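Local coordinates for protein QdtA (Thermoanaerobacterium thermosaccharolyticum, PDB 4ZU5) that is a small two-chain protein of the WxcM-like family in the cupin clan, built largely of antiparallel beta-sheet, and binds thymidine in the crystal, at residues R35-T40 with L108-S113; Q58-L63 with L89-L94. One frame throughout, in Å; residues are numbered along the deposited sequence.

How the interactions relate
After strands 5-9, 13-15 and 18-24 the chain lays down strand 35-40, and some 70 residues later strand 107-112 returns beside it, so interaction 1 closes the long loop. Interaction 2 is nested inside that loop: residues 58-63 meet 89-94 after a detour of 25 residues through strands of the facing sheet. Both contacts belong to one five-stranded antiparallel sheet, ordered 5-9, 87-91, 58-64, 107-112, 35-40. Strands 58-64 and 107-112 are neighbours in it and join the two contacts through probable backbone hydrogen bonds, Leu109 N to Ile61 O (2.7 Å) and Leu111 O to Val59 N (3.0 Å). Both contacts also touch the second subunit.

Interaction 1. Residues R35-T40 with L108-S113; sequences RVYYIT and LLVLAS
Backbone hydrogen bonds pair Arg35 with Ala112, Tyr37 with Val110 and Ile39 with Leu108, joining two antiparallel strands in continuous register. Val110 N to Tyr37 O is short at 2.8 Å, while Arg35 N to Ala112 O, at the end of the pairing, is weak at 3.4 Å. Residues of the non-hydrogen-bonded pairs add CA-H...O contacts to neighbouring carbonyls: Tyr38 CA to Leu108 O at 3.1 Å, Val36 CA to Val110 O at 3.2 Å.

On the face carrying Arg35, Tyr37 and Ile39 the Tyr37 ring is the main flat group. Tyr37 CG sits between its backbone N and carbonyl carbon (chi1 63°), which lays the ring flat over Val110. Val110 CB lies 3.7 Å from the ring centroid, 14° off the normal, a CH-pi contact over the face, with CG1 beyond the rim by CE2 and CZ and CG2 just outside it by CE1. On one side of this pair, the Arg35 guanidinium has Ala112 CB over one face, at 4.0 Å from NH1; on the other, Ile39 CB packs against Leu108 CB. The polar ends are held by other residues: NH1 by Glu114 O, Tyr37 OH by Gln58 NE2.

On the other face the contacts are apolar. Val36 CG1 meets Leu111 CD2 at 3.6 Å, the two side chains running alongside each other. Leu109 CD1 comes to the edge of the Tyr38 ring, near its plane, whereas Tyr38 OH leads away to Pro85 O of the second subunit.

Residues 35-40 also pair antiparallel with a strand of that subunit, carrying the sheet across the dimer interface. Such pairing builds the two facing antiparallel sheets of the cupin (jelly-roll) barrel, and Arg35 lines the thymidine pocket with Tyr116 and Tyr121.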
ATOM      1  N   ARG A  35       9.869   2.408   0.060  1.00 28.54           N
ATOM      2  CA  ARG A  35       9.433   1.354  -0.830  1.00 30.23           C
ATOM      3  C   ARG A  35       8.151   0.697  -0.347  1.00 27.26           C
ATOM      4  O   ARG A  35       7.983   0.553   0.840  1.00 29.16           O
ATOM      5  CB  ARG A  35      10.484   0.264  -0.865  1.00 33.42           C
ATOM      6  CG  ARG A  35       9.969  -0.984  -1.577  1.00 40.13           C
ATOM      7  CD  ARG A  35      11.100  -1.948  -1.886  1.00 47.43           C
ATOM      8  NE  ARG A  35      12.015  -2.045  -0.754  1.00 46.96           N
ATOM      9  CZ  ARG A  35      12.373  -3.210  -0.231  1.00 45.41           C
ATOM     10  NH1 ARG A  35      13.248  -3.249   0.786  1.00 40.55           N
ATOM     11  NH2 ARG A  35      11.912  -4.325  -0.807  1.00 49.17           N
ATOM     12  N   VAL A  36       7.269   0.322  -1.266  1.00 30.41           N
ATOM     13  CA  VAL A  36       6.138  -0.512  -0.917  1.00 27.54           C
ATOM     14  C   VAL A  36       6.131  -1.667  -1.893  1.00 34.16           C
ATOM     15  O   VAL A  36       6.717  -1.612  -2.982  1.00 31.57           O
ATOM     16  CB  VAL A  36       4.773   0.176  -0.919  1.00 29.58           C
ATOM     17  CG1 VAL A  36       4.677   1.444  -0.085  1.00 29.72           C
ATOM     18  CG2 VAL A  36       4.331   0.438  -2.323  1.00 29.91           C
ATOM     19  N   TYR A  37       5.601  -2.785  -1.425  1.00 32.82           N
ATOM     20  CA  TYR A  37       5.251  -3.843  -2.320  1.00 29.60           C
ATOM     21  C   TYR A  37       4.056  -4.591  -1.850  1.00 31.37           C
ATOM     22  O   TYR A  37       3.672  -4.517  -0.691  1.00 29.64           O
ATOM     23  CB  TYR A  37       6.441  -4.769  -2.579  1.00 32.06           C
ATOM     24  CG  TYR A  37       6.993  -5.517  -1.391  1.00 30.51           C
ATOM     25  CD1 TYR A  37       6.502  -6.740  -1.060  1.00 32.37           C
ATOM     26  CD2 TYR A  37       8.016  -5.000  -0.609  1.00 33.42           C
ATOM     27  CE1 TYR A  37       6.997  -7.460   0.006  1.00 33.35           C
ATOM     28  CE2 TYR A  37       8.534  -5.717   0.464  1.00 32.87           C
ATOM     29  CZ  TYR A  37       8.031  -6.970   0.735  1.00 34.86           C
ATOM     30  OH  TYR A  37       8.483  -7.695   1.794  1.00 37.53           O
ATOM     31  N   TYR A  38       3.403  -5.287  -2.770  1.00 25.31           N
ATOM     32  CA  TYR A  38       2.211  -6.003  -2.355  1.00 29.53           C
ATOM     33  C   TYR A  38       2.119  -7.371  -3.036  1.00 33.40           C
ATOM     34  O   TYR A  38       2.598  -7.529  -4.201  1.00 31.91           O
ATOM     35  CB  TYR A  38       0.941  -5.182  -2.653  1.00 31.27           C
ATOM     36  CG  TYR A  38       1.013  -4.333  -3.892  1.00 30.92           C
ATOM     37  CD1 TYR A  38       0.570  -4.823  -5.110  1.00 33.85           C
ATOM     38  CD2 TYR A  38       1.399  -2.981  -3.832  1.00 32.76           C
ATOM     39  CE1 TYR A  38       0.630  -4.061  -6.264  1.00 33.42           C
ATOM     40  CE2 TYR A  38       1.424  -2.204  -4.986  1.00 31.45           C
ATOM     41  CZ  TYR A  38       1.043  -2.764  -6.205  1.00 33.69           C
ATOM     42  OH  TYR A  38       0.999  -2.040  -7.382  1.00 29.81           O
ATOM     43  N   ILE A  39       1.471  -8.311  -2.334  1.00 34.55           N
ATOM     44  CA  ILE A  39       1.373  -9.701  -2.746  1.00 33.34           C
ATOM     45  C   ILE A  39      -0.090 -10.057  -2.931  1.00 34.74           C
ATOM     46  O   ILE A  39      -0.936  -9.801  -2.068  1.00 29.82           O
ATOM     47  CB  ILE A  39       2.064 -10.617  -1.723  1.00 35.92           C
ATOM     48  CG1 ILE A  39       3.561 -10.308  -1.732  1.00 38.49           C
ATOM     49  CG2 ILE A  39       1.847 -12.084  -2.062  1.00 36.21           C
ATOM     50  CD1 ILE A  39       4.276 -10.648  -0.456  1.00 39.22           C
ATOM     51  N   THR A  40      -0.402 -10.582  -4.111  1.00 32.88           N
ATOM     52  CA  THR A  40      -1.762 -10.953  -4.456  1.00 33.09           C
ATOM     53  C   THR A  40      -1.739 -12.326  -5.175  1.00 33.64           C
ATOM     54  O   THR A  40      -0.693 -12.849  -5.554  1.00 33.53           O
ATOM     55  CB  THR A  40      -2.372  -9.937  -5.438  1.00 33.16           C
ATOM     56  OG1 THR A  40      -1.525  -9.883  -6.606  1.00 33.36           O
ATOM     57  CG2 THR A  40      -2.477  -8.541  -4.799  1.00 31.36           C
ATOM     58  N   LEU A 108      -1.689  -8.545   0.616  1.00 30.83           N
ATOM     59  CA  LEU A 108      -0.728  -8.207   1.690  1.00 31.03           C
ATOM     60  C   LEU A 108       0.130  -7.028   1.178  1.00 29.11           C
ATOM     61  O   LEU A 108       0.813  -7.175   0.155  1.00 30.80           O
ATOM     62  CB  LEU A 108       0.176  -9.401   1.884  1.00 31.61           C
ATOM     63  CG  LEU A 108       1.218  -9.283   3.015  1.00 33.47           C
ATOM     64  CD1 LEU A 108       0.592  -8.782   4.307  1.00 35.28           C
ATOM     65  CD2 LEU A 108       2.043 -10.544   3.254  1.00 34.90           C
ATOM     66  N   LEU A 109       0.124  -5.917   1.916  1.00 30.23           N
ATOM     67  CA  LEU A 109       0.899  -4.736   1.594  1.00 27.14           C
ATOM     68  C   LEU A 109       2.072  -4.664   2.563  1.00 27.08           C
ATOM     69  O   LEU A 109       1.903  -4.911   3.755  1.00 27.62           O
ATOM     70  CB  LEU A 109       0.039  -3.499   1.794  1.00 28.75           C
ATOM     71  CG  LEU A 109       0.759  -2.170   1.667  1.00 27.29           C
ATOM     72  CD1 LEU A 109       1.155  -2.015   0.198  1.00 29.94           C
ATOM     73  CD2 LEU A 109      -0.180  -1.047   2.069  1.00 28.14           C
ATOM     74  N   VAL A 110       3.240  -4.317   2.051  1.00 26.78           N
ATOM     75  CA  VAL A 110       4.391  -4.137   2.904  1.00 26.87           C
ATOM     76  C   VAL A 110       4.935  -2.737   2.658  1.00 27.20           C
ATOM     77  O   VAL A 110       5.133  -2.352   1.532  1.00 26.07           O
ATOM     78  CB  VAL A 110       5.465  -5.190   2.585  1.00 27.00           C
ATOM     79  CG1 VAL A 110       6.725  -5.016   3.448  1.00 29.62           C
ATOM     80  CG2 VAL A 110       4.841  -6.599   2.714  1.00 30.81           C
ATOM     81  N   LEU A 111       5.153  -1.990   3.732  1.00 28.11           N
ATOM     82  CA  LEU A 111       5.862  -0.732   3.707  1.00 29.05           C
ATOM     83  C   LEU A 111       7.271  -0.952   4.266  1.00 31.02           C
ATOM     84  O   LEU A 111       7.432  -1.643   5.248  1.00 28.18           O
ATOM     85  CB  LEU A 111       5.163   0.294   4.591  1.00 28.40           C
ATOM     86  CG  LEU A 111       3.644   0.344   4.469  1.00 32.71           C
ATOM     87  CD1 LEU A 111       3.018   1.302   5.485  1.00 32.26           C
ATOM     88  CD2 LEU A 111       3.186   0.632   3.064  1.00 33.44           C
ATOM     89  N   ALA A 112       8.297  -0.396   3.639  1.00 28.53           N
ATOM     90  CA  ALA A 112       9.681  -0.727   3.908  1.00 27.41           C
ATOM     91  C   ALA A 112      10.468   0.546   4.057  1.00 31.46           C
ATOM     92  O   ALA A 112      10.241   1.503   3.311  1.00 30.26           O
ATOM     93  CB  ALA A 112      10.264  -1.558   2.773  1.00 27.77           C
ATOM     94  N   SER A 113      11.393   0.525   5.009  1.00 32.19           N
ATOM     95  CA  SER A 113      12.227   1.683   5.376  1.00 31.64           C
ATOM     96  C   SER A 113      13.438   1.946   4.443  1.00 32.85           C
ATOM     97  O   SER A 113      14.071   2.989   4.571  1.00 32.79           O
ATOM     98  CB  SER A 113      12.745   1.538   6.819  1.00 33.00           C
ATOM     99  OG  SER A 113      13.757   0.558   6.947  1.00 30.95           O
TER

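Interaction 2. Residues Q58-L63 with L89-L94; sequences QVLICL and LYIGPL. Unlike the reference sequence in segment 89-94: Leu94 (reference Phe).
Leu60 and Ile91 meet because each turns its gamma branch beside its own backbone N: Leu60 CG at chi1 -80° and Ile91 CG1 at chi1 -57°. The two side chains then cross at a slant, with Ile91 CD1 resting against both methyls of Leu60, 3.9 Å from CD2 and 4.0 Å from CD1. On the reverse face of the sheet, Tyr90 CG stands anti to its backbone N (chi1 168°), carrying the ring along the strand toward the Gln58 end. Val59 CG2 approaches that ring at its edge, near its plane, and lies 4.3 Å from Tyr90 CB.

The backbones run antiparallel. Gln58 with Ile91 and Leu60 with Leu89 are hydrogen-bonded pairs; Val59 with Tyr90, between them, is not. Ile91 N points almost straight at Gln58 O (2.9 Å), which also receives a CA-H...O contact from Tyr90 CA. Leu89 O likewise serves two neighbours: Leu60 N, bonded from above the carbonyl plane at 2.8 Å, and Val59 CA at 3.2 Å. Leu89 N closes the pattern with a bond to Leu60 O. The pairing ends at Ile91.

Tyr90 OH finds its partner in His57 ND1, while the Gln58 amide joins Arg97 NH1 through OE1. Toward the facing sheet, Leu89 rests on Ile69 and Ile91 on Leu71 of strand 67-73. The chemistry therefore divides in two: Leu60, Leu89 and Ile91 contribute to the apolar core between the sheets, whereas Gln58, gripped at both amide atoms, has its side-chain rotation fixed and ties the sheet to Arg97 of the opposing one.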
ATOM      1  N   GLN A  58       9.995  -2.902   8.462  1.00 27.42           N
ATOM      2  CA  GLN A  58       8.853  -3.117   7.604  1.00 29.86           C
ATOM      3  C   GLN A  58       7.604  -3.101   8.445  1.00 28.13           C
ATOM      4  O   GLN A  58       7.651  -3.428   9.643  1.00 27.41           O
ATOM      5  CB  GLN A  58       8.965  -4.538   7.048  1.00 34.97           C
ATOM      6  CG  GLN A  58      10.074  -4.710   6.042  1.00 38.60           C
ATOM      7  CD  GLN A  58       9.893  -6.018   5.267  1.00 41.14           C
ATOM      8  OE1 GLN A  58       9.445  -7.025   5.802  1.00 38.00           O
ATOM      9  NE2 GLN A  58      10.190  -5.975   3.990  1.00 43.75           N
ATOM     10  N   VAL A  59       6.487  -2.811   7.795  1.00 27.27           N
ATOM     11  CA  VAL A  59       5.164  -3.003   8.345  1.00 26.43           C
ATOM     12  C   VAL A  59       4.359  -3.773   7.330  1.00 28.58           C
ATOM     13  O   VAL A  59       4.238  -3.367   6.201  1.00 27.74           O
ATOM     14  CB  VAL A  59       4.522  -1.656   8.660  1.00 25.67           C
ATOM     15  CG1 VAL A  59       3.058  -1.769   9.035  1.00 25.61           C
ATOM     16  CG2 VAL A  59       5.275  -0.993   9.823  1.00 23.58           C
ATOM     17  N   LEU A  60       3.745  -4.848   7.781  1.00 28.20           N
ATOM     18  CA  LEU A  60       2.897  -5.668   6.928  1.00 28.28           C
ATOM     19  C   LEU A  60       1.434  -5.391   7.236  1.00 28.14           C
ATOM     20  O   LEU A  60       1.029  -5.294   8.406  1.00 29.19           O
ATOM     21  CB  LEU A  60       3.182  -7.162   7.168  1.00 28.21           C
ATOM     22  CG  LEU A  60       4.395  -7.820   6.506  1.00 31.32           C
ATOM     23  CD1 LEU A  60       5.698  -7.066   6.774  1.00 30.51           C
ATOM     24  CD2 LEU A  60       4.580  -9.267   6.935  1.00 32.32           C
ATOM     25  N   ILE A  61       0.604  -5.333   6.211  1.00 26.82           N
ATOM     26  CA  ILE A  61      -0.838  -5.066   6.407  1.00 31.44           C
ATOM     27  C   ILE A  61      -1.655  -5.876   5.421  1.00 32.25           C
ATOM     28  O   ILE A  61      -1.362  -5.885   4.222  1.00 31.72           O
ATOM     29  CB  ILE A  61      -1.196  -3.558   6.165  1.00 33.61           C
ATOM     30  CG1 ILE A  61      -0.166  -2.647   6.822  1.00 34.60           C
ATOM     31  CG2 ILE A  61      -2.612  -3.216   6.633  1.00 30.52           C
ATOM     32  CD1 ILE A  61       0.070  -1.361   6.070  1.00 37.03           C
ATOM     33  N   CYS A  62      -2.690  -6.539   5.922  1.00 31.66           N
ATOM     34  CA  CYS A  62      -3.558  -7.349   5.058  1.00 30.03           C
ATOM     35  C   CYS A  62      -4.804  -6.563   4.734  1.00 28.85           C
ATOM     36  O   CYS A  62      -5.554  -6.190   5.648  1.00 27.56           O
ATOM     37  CB  CYS A  62      -3.897  -8.648   5.757  1.00 31.85           C
ATOM     38  SG  CYS A  62      -5.106  -9.539   4.749  1.00 32.40           S
ATOM     39  N   LEU A  63      -4.914  -6.109   3.475  1.00 29.76           N
ATOM     40  CA  LEU A  63      -5.878  -5.095   3.062  1.00 29.19           C
ATOM     41  C   LEU A  63      -7.212  -5.750   2.677  1.00 33.00           C
ATOM     42  O   LEU A  63      -8.223  -5.082   2.593  1.00 33.15           O
ATOM     43  CB  LEU A  63      -5.344  -4.272   1.867  1.00 31.56           C
ATOM     44  CG  LEU A  63      -4.065  -3.485   2.204  1.00 31.26           C
ATOM     45  CD1 LEU A  63      -3.746  -2.488   1.101  1.00 32.71           C
ATOM     46  CD2 LEU A  63      -4.199  -2.739   3.509  1.00 32.83           C
ATOM     47  N   LEU A  89       1.609  -4.955  11.091  1.00 27.58           N
ATOM     48  CA  LEU A  89       2.590  -5.762  11.820  1.00 28.76           C
ATOM     49  C   LEU A  89       3.952  -5.188  11.502  1.00 26.43           C
ATOM     50  O   LEU A  89       4.492  -5.347  10.405  1.00 24.71           O
ATOM     51  CB  LEU A  89       2.478  -7.243  11.448  1.00 30.51           C
ATOM     52  CG  LEU A  89       3.481  -8.189  12.115  1.00 30.17           C
ATOM     53  CD1 LEU A  89       3.110  -8.297  13.569  1.00 32.28           C
ATOM     54  CD2 LEU A  89       3.382  -9.536  11.432  1.00 32.16           C
ATOM     55  N   TYR A  90       4.524  -4.548  12.508  1.00 27.41           N
ATOM     56  CA  TYR A  90       5.895  -4.051  12.418  1.00 28.79           C
ATOM     57  C   TYR A  90       6.842  -5.171  12.692  1.00 28.54           C
ATOM     58  O   TYR A  90       6.719  -5.894  13.693  1.00 28.50           O
ATOM     59  CB  TYR A  90       6.138  -2.996  13.493  1.00 28.49           C
ATOM     60  CG  TYR A  90       7.594  -2.611  13.689  1.00 31.28           C
ATOM     61  CD1 TYR A  90       8.292  -1.898  12.735  1.00 31.29           C
ATOM     62  CD2 TYR A  90       8.299  -3.051  14.783  1.00 34.10           C
ATOM     63  CE1 TYR A  90       9.659  -1.665  12.879  1.00 30.66           C
ATOM     64  CE2 TYR A  90       9.649  -2.800  14.941  1.00 33.62           C
ATOM     65  CZ  TYR A  90      10.329  -2.074  13.999  1.00 31.80           C
ATOM     66  OH  TYR A  90      11.695  -1.838  14.222  1.00 33.14           O
ATOM     67  N   ILE A  91       7.827  -5.277  11.820  1.00 28.24           N
ATOM     68  CA  ILE A  91       8.870  -6.274  11.974  1.00 29.99           C
ATOM     69  C   ILE A  91      10.207  -5.617  11.803  1.00 28.42           C
ATOM     70  O   ILE A  91      10.552  -5.183  10.734  1.00 30.98           O
ATOM     71  CB  ILE A  91       8.769  -7.429  10.945  1.00 30.50           C
ATOM     72  CG1 ILE A  91       7.406  -8.094  11.033  1.00 31.67           C
ATOM     73  CG2 ILE A  91       9.875  -8.457  11.183  1.00 33.88           C
ATOM     74  CD1 ILE A  91       7.118  -9.075   9.908  1.00 31.81           C
ATOM     75  N   GLY A  92      10.987  -5.632  12.866  1.00 30.49           N
ATOM     76  CA  GLY A  92      12.324  -5.132  12.859  1.00 32.07           C
ATOM     77  C   GLY A  92      13.400  -6.119  12.443  1.00 33.49           C
ATOM     78  O   GLY A  92      13.100  -7.131  11.853  1.00 30.66           O
ATOM     79  N   PRO A  93      14.667  -5.744  12.630  1.00 38.98           N
ATOM     80  CA  PRO A  93      15.804  -6.544  12.185  1.00 38.98           C
ATOM     81  C   PRO A  93      15.880  -7.891  12.890  1.00 32.63           C
ATOM     82  O   PRO A  93      15.483  -8.031  14.068  1.00 31.47           O
ATOM     83  CB  PRO A  93      16.993  -5.683  12.581  1.00 42.03           C
ATOM     84  CG  PRO A  93      16.475  -4.312  12.312  1.00 42.98           C
ATOM     85  CD  PRO A  93      15.101  -4.371  12.950  1.00 43.62           C
ATOM     86  N   LEU A  94      16.265  -8.860  12.077  1.00 33.30           N
ATOM     87  CA  LEU A  94      16.646 -10.177  12.529  1.00 34.07           C
ATOM     88  C   LEU A  94      15.505 -10.973  13.075  1.00 35.59           C
ATOM     89  O   LEU A  94      15.669 -11.830  13.956  1.00 30.74           O
ATOM     90  CB  LEU A  94      17.730 -10.074  13.581  1.00 33.54           C
ATOM     91  CG  LEU A  94      19.073  -9.659  12.974  1.00 36.04           C
ATOM     92  CD1 LEU A  94      20.066  -9.572  14.106  1.00 39.95           C
ATOM     93  CD2 LEU A  94      19.603 -10.546  11.861  1.00 41.45           C
TER